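Local coordinates for protein Sso-CP2 metallo-carboxypetidase (Sulfolobus solfataricus, PDB 4MMO) that probably acts as a zinc-dependent carboxypeptidase of the M20 family, hydrolysing peptide bonds, at residues 342-350 with 380-389; 358-367 with 422-433. All blocks are in the same frame, centred on the assembly; numbering follows the deposited sequence.

Contact 1: 342-350 with 380-389; sequences GFEYPVRTS and TQPMGLFVYK. With SO4 (sulfate ion), chain D.
Glu344 opens the contact by laying its aliphatic part on Thr380, with CB 3.7 Å from the methyl CG2. Its chain then bends at chi2 (-98°), which brings the carboxylate beside Pro382. On the other branch of Thr380, OG1 bonds to Lys180 O, while the backbone N meets a sulfate, probably from the crystallisation liquor, that is also bound by Arg311 and by His197 of the second subunit. Tyr345 follows. Its carbonyl takes a hydrogen bond from water 1, which also donates to Gln381 O and accepts from Gly384 N, tying the break in strand 337-348 to the first turn of helix 383-389. The Tyr345 ring offers a face to the edge of Tyr388 in an offset edge-to-face pair, centroids 5.9 Å apart. Beyond it, water 2 links Tyr345 OH to Lys389 NZ. The Pro346 carbonyl oxygen lies in the plane of the Tyr388 ring, at its edge and 3.1 Å from Tyr388 OH; that hydroxyl is also 3.0 Å from water 3, an acceptor for Arg348 N. Val347 drives inward, CG2 resting 3.4 Å from Gly384 CA. Gly384, lacking a side chain, lets the helix come this close. With CG1 anti to the backbone N (chi1 175°), Val347 sets this methyl 3.8 Å from Val387 CG2 and also against Met383 CE. The extended Met383 then meets Thr349 CG2 tip to tip, whereas Thr349 OG1 can give its one proton to the carbonyl of Ala395 or Leu177. Apolar contacts and a bridging water thus seat helix 383-389 on strand 337-348, beside the metal site: Gln381 OE1 accepts from the backbone N of the zinc ligand Glu163, so the contact is likely to help fix this second-shell residue.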
loop_
_atom_site.group_PDB
_atom_site.type_symbol
_atom_site.label_atom_id
_atom_site.label_comp_id
_atom_site.label_asym_id
_atom_site.label_seq_id
_atom_site.Cartn_x
_atom_site.Cartn_y
_atom_site.Cartn_z
ATOM N N GLY A 342 21.145 1.403 1.999
ATOM C CA GLY A 342 21.375 2.803 1.696
ATOM C C GLY A 342 21.792 3.634 2.894
ATOM O O GLY A 342 21.372 4.784 3.032
ATOM N N PHE A 343 22.619 3.060 3.762
ATOM C CA PHE A 343 23.167 3.803 4.888
ATOM C C PHE A 343 24.023 4.948 4.350
ATOM O O PHE A 343 24.989 4.717 3.629
ATOM C CB PHE A 343 24.015 2.894 5.783
ATOM C CG PHE A 343 23.271 1.706 6.339
ATOM C CD1 PHE A 343 23.116 0.551 5.589
ATOM C CD2 PHE A 343 22.743 1.739 7.619
ATOM C CE1 PHE A 343 22.436 -0.544 6.098
ATOM C CE2 PHE A 343 22.065 0.649 8.135
ATOM C CZ PHE A 343 21.911 -0.494 7.372
ATOM N N GLU A 344 23.645 6.179 4.679
ATOM C CA GLU A 344 24.390 7.359 4.239
ATOM C C GLU A 344 24.597 8.286 5.426
ATOM O O GLU A 344 23.697 8.467 6.241
ATOM C CB GLU A 344 23.637 8.095 3.128
ATOM C CG GLU A 344 23.359 7.261 1.882
ATOM C CD GLU A 344 24.366 7.509 0.772
ATOM O OE1 GLU A 344 25.585 7.444 1.043
ATOM O OE2 GLU A 344 23.934 7.780 -0.370
ATOM N N TYR A 345 25.788 8.862 5.526
ATOM C CA TYR A 345 26.110 9.763 6.627
ATOM C C TYR A 345 25.704 11.194 6.288
ATOM O O TYR A 345 25.841 11.619 5.141
ATOM C CB TYR A 345 27.613 9.731 6.921
ATOM C CG TYR A 345 28.120 8.410 7.454
ATOM C CD1 TYR A 345 28.542 7.406 6.592
ATOM C CD2 TYR A 345 28.185 8.170 8.819
ATOM C CE1 TYR A 345 29.009 6.202 7.077
ATOM C CE2 TYR A 345 28.648 6.965 9.314
ATOM C CZ TYR A 345 29.062 5.986 8.439
ATOM O OH TYR A 345 29.526 4.784 8.926
ATOM N N PRO A 346 25.208 11.950 7.283
ATOM C CA PRO A 346 25.007 13.387 7.064
ATOM C C PRO A 346 26.345 14.116 7.040
ATOM O O PRO A 346 27.320 13.600 7.589
ATOM C CB PRO A 346 24.199 13.814 8.289
ATOM C CG PRO A 346 24.609 12.858 9.349
ATOM C CD PRO A 346 24.823 11.546 8.645
ATOM N N VAL A 347 26.384 15.293 6.418
ATOM C CA VAL A 347 27.622 16.046 6.245
ATOM C C VAL A 347 27.344 17.541 6.229
ATOM O O VAL A 347 26.345 17.986 5.667
ATOM C CB VAL A 347 28.312 15.698 4.906
ATOM C CG1 VAL A 347 29.548 16.569 4.676
ATOM C CG2 VAL A 347 28.695 14.242 4.858
ATOM N N ARG A 348 28.246 18.303 6.841
ATOM C CA ARG A 348 28.251 19.756 6.740
ATOM C C ARG A 348 29.689 20.240 6.774
ATOM O O ARG A 348 30.434 19.905 7.693
ATOM C CB ARG A 348 27.470 20.386 7.887
ATOM C CG ARG A 348 26.001 20.536 7.605
ATOM C CD ARG A 348 25.270 21.111 8.792
ATOM N NE ARG A 348 23.827 20.984 8.625
ATOM C CZ ARG A 348 22.958 20.868 9.624
ATOM N NH1 ARG A 348 23.372 20.868 10.886
ATOM N NH2 ARG A 348 21.666 20.755 9.356
ATOM N N THR A 349 30.079 21.022 5.772
ATOM C CA THR A 349 31.451 21.507 5.674
ATOM C C THR A 349 31.493 23.027 5.758
ATOM O O THR A 349 30.460 23.695 5.707
ATOM C CB THR A 349 32.118 21.049 4.364
ATOM O OG1 THR A 349 31.470 21.670 3.250
ATOM C CG2 THR A 349 32.036 19.537 4.226
ATOM N N SER A 350 32.701 23.564 5.875
ATOM C CA SER A 350 32.891 24.989 6.105
ATOM C C SER A 350 32.695 25.836 4.851
ATOM O O SER A 350 33.097 25.457 3.752
ATOM C CB SER A 350 34.289 25.245 6.666
ATOM O OG SER A 350 34.618 26.618 6.569
ATOM N N THR A 380 19.849 13.658 -0.176
ATOM C CA THR A 380 21.004 12.845 0.186
ATOM C C THR A 380 21.906 12.595 -1.015
ATOM O O THR A 380 21.453 12.576 -2.157
ATOM C CB THR A 380 20.554 11.492 0.778
ATOM O OG1 THR A 380 19.814 11.724 1.982
ATOM C CG2 THR A 380 21.751 10.586 1.093
ATOM N N GLN A 381 23.187 12.397 -0.730
ATOM C CA GLN A 381 24.207 12.187 -1.744
ATOM C C GLN A 381 25.384 11.548 -1.001
ATOM O O GLN A 381 25.513 11.736 0.207
ATOM C CB GLN A 381 24.583 13.541 -2.363
ATOM C CG GLN A 381 25.404 13.479 -3.638
ATOM C CD GLN A 381 25.675 14.842 -4.278
ATOM O OE1 GLN A 381 26.415 14.922 -5.260
ATOM N NE2 GLN A 381 25.083 15.910 -3.735
ATOM N N PRO A 382 26.232 10.767 -1.697
ATOM C CA PRO A 382 27.294 10.075 -0.947
ATOM C C PRO A 382 28.493 10.960 -0.561
ATOM O O PRO A 382 29.633 10.494 -0.522
ATOM C CB PRO A 382 27.710 8.946 -1.902
ATOM C CG PRO A 382 27.385 9.464 -3.254
ATOM C CD PRO A 382 26.138 10.279 -3.086
ATOM N N MET A 383 28.222 12.225 -0.253
ATOM C CA MET A 383 29.246 13.156 0.205
ATOM C C MET A 383 29.953 12.612 1.441
ATOM O O MET A 383 31.158 12.806 1.616
ATOM C CB MET A 383 28.597 14.499 0.530
ATOM C CG MET A 383 29.558 15.651 0.738
ATOM S SD MET A 383 28.665 17.220 0.702
ATOM C CE MET A 383 29.953 18.372 1.161
ATOM N N GLY A 384 29.197 11.917 2.286
ATOM C CA GLY A 384 29.725 11.348 3.516
ATOM C C GLY A 384 30.924 10.446 3.315
ATOM O O GLY A 384 31.840 10.441 4.133
ATOM N N LEU A 385 30.928 9.682 2.229
ATOM C CA LEU A 385 32.037 8.779 1.951
ATOM C C LEU A 385 33.320 9.559 1.703
ATOM O O LEU A 385 34.387 9.189 2.188
ATOM C CB LEU A 385 31.726 7.903 0.736
ATOM C CG LEU A 385 30.474 7.039 0.846
ATOM C CD1 LEU A 385 30.333 6.180 -0.400
ATOM C CD2 LEU A 385 30.505 6.175 2.107
ATOM N N PHE A 386 33.212 10.643 0.945
ATOM C CA PHE A 386 34.385 11.413 0.569
ATOM C C PHE A 386 34.937 12.181 1.766
ATOM O O PHE A 386 36.148 12.267 1.956
ATOM C CB PHE A 386 34.045 12.347 -0.594
ATOM C CG PHE A 386 33.685 11.617 -1.855
ATOM C CD1 PHE A 386 34.676 11.119 -2.685
ATOM C CD2 PHE A 386 32.363 11.407 -2.199
ATOM C CE1 PHE A 386 34.355 10.435 -3.840
ATOM C CE2 PHE A 386 32.033 10.725 -3.358
ATOM C CZ PHE A 386 33.030 10.237 -4.179
ATOM N N VAL A 387 34.045 12.708 2.594
ATOM C CA VAL A 387 34.458 13.479 3.759
ATOM C C VAL A 387 34.994 12.583 4.877
ATOM O O VAL A 387 36.040 12.866 5.451
ATOM C CB VAL A 387 33.294 14.333 4.293
ATOM C CG1 VAL A 387 33.692 15.061 5.574
ATOM C CG2 VAL A 387 32.854 15.329 3.238
ATOM N N TYR A 388 34.284 11.500 5.180
ATOM C CA TYR A 388 34.615 10.681 6.344
ATOM C C TYR A 388 35.571 9.536 6.034
ATOM O O TYR A 388 36.475 9.256 6.821
ATOM C CB TYR A 388 33.338 10.135 6.986
ATOM C CG TYR A 388 32.440 11.224 7.530
ATOM C CD1 TYR A 388 32.953 12.235 8.333
ATOM C CD2 TYR A 388 31.090 11.253 7.225
ATOM C CE1 TYR A 388 32.143 13.236 8.827
ATOM C CE2 TYR A 388 30.269 12.255 7.716
ATOM C CZ TYR A 388 30.801 13.242 8.513
ATOM O OH TYR A 388 29.989 14.239 9.002
ATOM N N LYS A 389 35.381 8.874 4.898
ATOM C CA LYS A 389 36.204 7.717 4.570
ATOM C C LYS A 389 37.492 8.132 3.860
ATOM O O LYS A 389 38.560 7.601 4.156
ATOM C CB LYS A 389 35.418 6.703 3.739
ATOM C CG LYS A 389 34.039 6.390 4.296
ATOM C CD LYS A 389 34.110 5.865 5.725
ATOM C CE LYS A 389 32.731 5.483 6.244
ATOM N NZ LYS A 389 32.792 4.763 7.548
HETATM S S SO4 D . 17.907 12.091 -2.799
HETATM O O1 SO4 D . 16.805 11.161 -3.016
HETATM O O2 SO4 D . 19.097 11.646 -3.544
HETATM O O3 SO4 D . 17.386 13.410 -3.182
HETATM O O4 SO4 D . 18.264 12.137 -1.385
HETATM O O HOH W 1 26.574 10.982 2.695
HETATM O O HOH W 2 31.230 2.747 7.401
HETATM O O HOH W 3 29.669 17.175 9.006
#

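Contact 2: 358-367 with 422-433; sequences AMIESAKKVY and KAIKHTEEFLKL
Lys365 and Glu429 form a salt bridge at the margin of helices 354-367 and 417-433, NZ to OE1 at 3.5 Å, a long one. Deeper in, His426 NE2 makes a weak hydrogen bond to Met359 O (3.4 Å, N-H...O 159°). The other ring nitrogen, ND1, shares water 4 with Tyr367 OH, and this water donates to the tyrosine. Having CG anti to its backbone N (chi1 -174°), His426 reaches across as a knob among Met359, Ser362, Ala363 and Tyr367. One face lies over Ala363 CA, and the edge of Tyr367 is turned toward its plane almost perpendicularly, centroids 5.7 Å apart. Val366 answers as a knob among Lys422, Lys425, His426 and Glu429. Further along, Met359 bends to put CE over the Phe430 face, 3.5 Å from the centroid, its sulfur adding a Met-aromatic contact. Both residues touch Ile161, packing the pair on the mixed sheet. An alanine in place of Phe430 would probably leave the Met359 thioether without its aromatic floor and open a gap beside Ala358. The helices, crossing at 136° with axes 8.4 Å apart, are therefore joined by interlocking knobs around a histidine whose two nitrogens both have partners, the Lys365-Glu429 pair lying outside.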
loop_
_atom_site.group_PDB
_atom_site.type_symbol
_atom_site.label_atom_id
_atom_site.label_comp_id
_atom_site.label_asym_id
_atom_site.label_seq_id
_atom_site.Cartn_x
_atom_site.Cartn_y
_atom_site.Cartn_z
ATOM N N ALA A 358 36.331 29.645 -4.038
ATOM C CA ALA A 358 36.515 29.631 -5.488
ATOM C C ALA A 358 35.187 29.409 -6.208
ATOM O O ALA A 358 34.950 29.947 -7.288
ATOM C CB ALA A 358 37.510 28.554 -5.879
ATOM N N MET A 359 34.315 28.621 -5.594
ATOM C CA MET A 359 33.027 28.295 -6.190
ATOM C C MET A 359 32.060 29.486 -6.116
ATOM O O MET A 359 31.386 29.813 -7.091
ATOM C CB MET A 359 32.440 27.076 -5.476
ATOM C CG MET A 359 31.393 26.331 -6.257
ATOM S SD MET A 359 31.984 25.541 -7.776
ATOM C CE MET A 359 32.893 24.144 -7.127
ATOM N N ILE A 360 32.002 30.138 -4.960
ATOM C CA ILE A 360 31.179 31.337 -4.793
ATOM C C ILE A 360 31.589 32.458 -5.753
ATOM O O ILE A 360 30.742 33.098 -6.373
ATOM C CB ILE A 360 31.245 31.862 -3.342
ATOM C CG1 ILE A 360 30.484 30.910 -2.417
ATOM C CG2 ILE A 360 30.660 33.284 -3.238
ATOM C CD1 ILE A 360 30.574 31.256 -0.939
ATOM N N GLU A 361 32.888 32.699 -5.869
ATOM C CA GLU A 361 33.376 33.821 -6.662
ATOM C C GLU A 361 33.174 33.564 -8.157
ATOM O O GLU A 361 32.756 34.455 -8.899
ATOM C CB GLU A 361 34.849 34.101 -6.340
ATOM C CG GLU A 361 35.444 35.305 -7.076
ATOM C CD GLU A 361 36.920 35.531 -6.766
ATOM O OE1 GLU A 361 37.661 35.941 -7.684
ATOM O OE2 GLU A 361 37.344 35.299 -5.612
ATOM N N SER A 362 33.458 32.342 -8.596
ATOM C CA SER A 362 33.264 31.980 -9.999
ATOM C C SER A 362 31.792 32.058 -10.392
ATOM O O SER A 362 31.456 32.528 -11.481
ATOM C CB SER A 362 33.805 30.575 -10.281
ATOM O OG SER A 362 33.220 29.615 -9.419
ATOM N N ALA A 363 30.913 31.601 -9.507
ATOM C CA ALA A 363 29.480 31.611 -9.795
ATOM C C ALA A 363 29.011 33.048 -9.978
ATOM O O ALA A 363 28.219 33.361 -10.864
ATOM C CB ALA A 363 28.712 30.943 -8.666
ATOM N N LYS A 364 29.530 33.915 -9.123
ATOM C CA LYS A 364 29.185 35.325 -9.118
ATOM C C LYS A 364 29.605 35.995 -10.426
ATOM O O LYS A 364 28.840 36.748 -11.028
ATOM C CB LYS A 364 29.878 35.976 -7.930
ATOM C CG LYS A 364 29.345 37.322 -7.533
ATOM C CD LYS A 364 29.983 37.747 -6.222
ATOM C CE LYS A 364 29.477 39.096 -5.762
ATOM N NZ LYS A 364 28.016 39.065 -5.498
ATOM N N LYS A 365 30.816 35.692 -10.877
ATOM C CA LYS A 365 31.326 36.230 -12.131
ATOM C C LYS A 365 30.530 35.755 -13.353
ATOM O O LYS A 365 30.210 36.547 -14.241
ATOM C CB LYS A 365 32.798 35.845 -12.288
ATOM C CG LYS A 365 33.475 36.452 -13.503
ATOM C CD LYS A 365 34.953 36.096 -13.543
ATOM C CE LYS A 365 35.682 36.847 -14.645
ATOM N NZ LYS A 365 35.060 36.629 -15.980
ATOM N N VAL A 366 30.213 34.467 -13.398
ATOM C CA VAL A 366 29.580 33.879 -14.577
ATOM C C VAL A 366 28.100 34.233 -14.686
ATOM O O VAL A 366 27.616 34.545 -15.774
ATOM C CB VAL A 366 29.764 32.343 -14.586
ATOM C CG1 VAL A 366 28.869 31.673 -15.622
ATOM C CG2 VAL A 366 31.217 32.006 -14.854
ATOM N N TYR A 367 27.388 34.186 -13.564
ATOM C CA TYR A 367 25.939 34.373 -13.570
ATOM C C TYR A 367 25.537 35.807 -13.247
ATOM O O TYR A 367 24.425 36.228 -13.559
ATOM C CB TYR A 367 25.273 33.396 -12.596
ATOM C CG TYR A 367 25.405 31.956 -13.030
ATOM C CD1 TYR A 367 24.534 31.412 -13.966
ATOM C CD2 TYR A 367 26.410 31.143 -12.520
ATOM C CE1 TYR A 367 24.654 30.095 -14.376
ATOM C CE2 TYR A 367 26.538 29.826 -12.923
ATOM C CZ TYR A 367 25.657 29.308 -13.852
ATOM O OH TYR A 367 25.778 27.997 -14.258
ATOM N N LYS A 422 26.691 28.049 -19.667
ATOM C CA LYS A 422 27.112 28.779 -18.472
ATOM C C LYS A 422 27.774 27.833 -17.477
ATOM O O LYS A 422 28.661 28.238 -16.728
ATOM C CB LYS A 422 25.936 29.486 -17.793
ATOM C CG LYS A 422 25.461 30.749 -18.489
ATOM C CD LYS A 422 24.660 31.609 -17.527
ATOM C CE LYS A 422 23.827 32.655 -18.243
ATOM N NZ LYS A 422 22.689 33.108 -17.395
ATOM N N ALA A 423 27.342 26.574 -17.473
ATOM C CA ALA A 423 27.879 25.597 -16.534
ATOM C C ALA A 423 29.329 25.273 -16.875
ATOM O O ALA A 423 30.182 25.207 -15.987
ATOM C CB ALA A 423 27.028 24.329 -16.530
ATOM N N ILE A 424 29.599 25.066 -18.162
ATOM C CA ILE A 424 30.968 24.883 -18.638
ATOM C C ILE A 424 31.803 26.079 -18.191
ATOM O O ILE A 424 32.916 25.935 -17.685
ATOM C CB ILE A 424 31.018 24.780 -20.182
ATOM C CG1 ILE A 424 30.290 23.519 -20.656
ATOM C CG2 ILE A 424 32.465 24.762 -20.684
ATOM C CD1 ILE A 424 30.035 23.468 -22.154
ATOM N N LYS A 425 31.228 27.260 -18.374
ATOM C CA LYS A 425 31.880 28.525 -18.072
ATOM C C LYS A 425 32.163 28.656 -16.574
ATOM O O LYS A 425 33.265 29.036 -16.174
ATOM C CB LYS A 425 30.966 29.642 -18.560
ATOM C CG LYS A 425 31.540 31.028 -18.576
ATOM C CD LYS A 425 30.551 31.921 -19.299
ATOM C CE LYS A 425 30.894 33.389 -19.211
ATOM N NZ LYS A 425 29.827 34.191 -19.874
ATOM N N HIS A 426 31.166 28.331 -15.756
ATOM C CA HIS A 426 31.315 28.317 -14.305
ATOM C C HIS A 426 32.452 27.397 -13.877
ATOM O O HIS A 426 33.221 27.727 -12.974
ATOM C CB HIS A 426 30.005 27.875 -13.648
ATOM C CG HIS A 426 30.007 27.966 -12.155
ATOM N ND1 HIS A 426 28.944 27.539 -11.383
ATOM C CD2 HIS A 426 30.929 28.441 -11.283
ATOM C CE1 HIS A 426 29.214 27.740 -10.110
ATOM N NE2 HIS A 426 30.417 28.286 -10.019
ATOM N N THR A 427 32.566 26.245 -14.528
ATOM C CA THR A 427 33.589 25.276 -14.158
ATOM C C THR A 427 34.975 25.802 -14.505
ATOM O O THR A 427 35.921 25.642 -13.734
ATOM C CB THR A 427 33.389 23.929 -14.879
ATOM O OG1 THR A 427 32.068 23.429 -14.623
ATOM C CG2 THR A 427 34.429 22.915 -14.409
ATOM N N GLU A 428 35.087 26.405 -15.686
ATOM C CA GLU A 428 36.339 26.996 -16.145
ATOM C C GLU A 428 36.844 28.034 -15.149
ATOM O O GLU A 428 37.979 27.953 -14.682
ATOM C CB GLU A 428 36.155 27.634 -17.524
ATOM C CG GLU A 428 36.216 26.634 -18.671
ATOM C CD GLU A 428 35.785 27.221 -20.007
ATOM O OE1 GLU A 428 35.153 28.298 -20.026
ATOM O OE2 GLU A 428 36.071 26.594 -21.043
ATOM N N GLU A 429 35.992 28.998 -14.816
ATOM C CA GLU A 429 36.351 30.030 -13.849
ATOM C C GLU A 429 36.678 29.418 -12.495
ATOM O O GLU A 429 37.597 29.872 -11.813
ATOM C CB GLU A 429 35.226 31.054 -13.701
ATOM C CG GLU A 429 35.243 32.151 -14.755
ATOM C CD GLU A 429 36.504 32.995 -14.700
ATOM O OE1 GLU A 429 36.855 33.604 -15.732
ATOM O OE2 GLU A 429 37.145 33.049 -13.626
ATOM N N PHE A 430 35.941 28.379 -12.107
ATOM C CA PHE A 430 36.206 27.731 -10.831
ATOM C C PHE A 430 37.600 27.110 -10.813
ATOM O O PHE A 430 38.320 27.231 -9.826
ATOM C CB PHE A 430 35.151 26.671 -10.509
ATOM C CG PHE A 430 35.599 25.678 -9.478
ATOM C CD1 PHE A 430 35.683 26.036 -8.140
ATOM C CD2 PHE A 430 35.960 24.391 -9.847
ATOM C CE1 PHE A 430 36.111 25.127 -7.188
ATOM C CE2 PHE A 430 36.391 23.480 -8.900
ATOM C CZ PHE A 430 36.465 23.848 -7.568
ATOM N N LEU A 431 37.982 26.465 -11.910
ATOM C CA LEU A 431 39.269 25.780 -11.991
ATOM C C LEU A 431 40.449 26.756 -12.106
ATOM O O LEU A 431 41.567 26.429 -11.722
ATOM C CB LEU A 431 39.288 24.816 -13.184
ATOM C CG LEU A 431 38.364 23.584 -13.145
ATOM C CD1 LEU A 431 38.366 22.899 -14.494
ATOM C CD2 LEU A 431 38.783 22.600 -12.066
ATOM N N LYS A 432 40.204 27.935 -12.667
ATOM C CA LYS A 432 41.243 28.956 -12.782
ATOM C C LYS A 432 41.506 29.582 -11.421
ATOM O O LYS A 432 42.626 29.967 -11.100
ATOM C CB LYS A 432 40.814 30.041 -13.770
ATOM C CG LYS A 432 40.989 29.669 -15.230
ATOM C CD LYS A 432 40.268 30.651 -16.136
ATOM C CE LYS A 432 40.912 30.713 -17.508
ATOM N NZ LYS A 432 39.989 31.273 -18.533
ATOM N N LEU A 433 40.452 29.646 -10.618
ATOM C CA LEU A 433 40.444 30.405 -9.381
ATOM C C LEU A 433 40.876 29.569 -8.175
ATOM O O LEU A 433 41.587 30.058 -7.292
ATOM C CB LEU A 433 39.030 30.940 -9.174
ATOM C CG LEU A 433 38.759 32.021 -8.139
ATOM C CD1 LEU A 433 39.696 33.207 -8.298
ATOM C CD2 LEU A 433 37.320 32.452 -8.299
HETATM O O HOH W 4 26.422 26.458 -12.264
HETATM O O HOH W 5 22.452 34.601 -15.142
#

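How the contacts relate
The segments alternate along the chain: 342-350, 358-367, 380-389, then 422-433, so the two contacts interleave. Strand 337-348, which pairs with strand 178-190 in the antiparallel sheet, is followed directly by helix 354-367, taking the chain from contact 1 to contact 2. Their centres lie 24 Å apart and their nearest atoms about 8 Å, without touching. Both border the mixed sheet: Phe386 and Phe430 rest on strand 65-71, which ends in the zinc ligand His71. Contact 1 joins the antiparallel sheet to the zinc-bearing part of the chain, whereas contact 2 lies wholly within that part and is more peripheral, the Met359 side chain about 11 Å from that of Glu163.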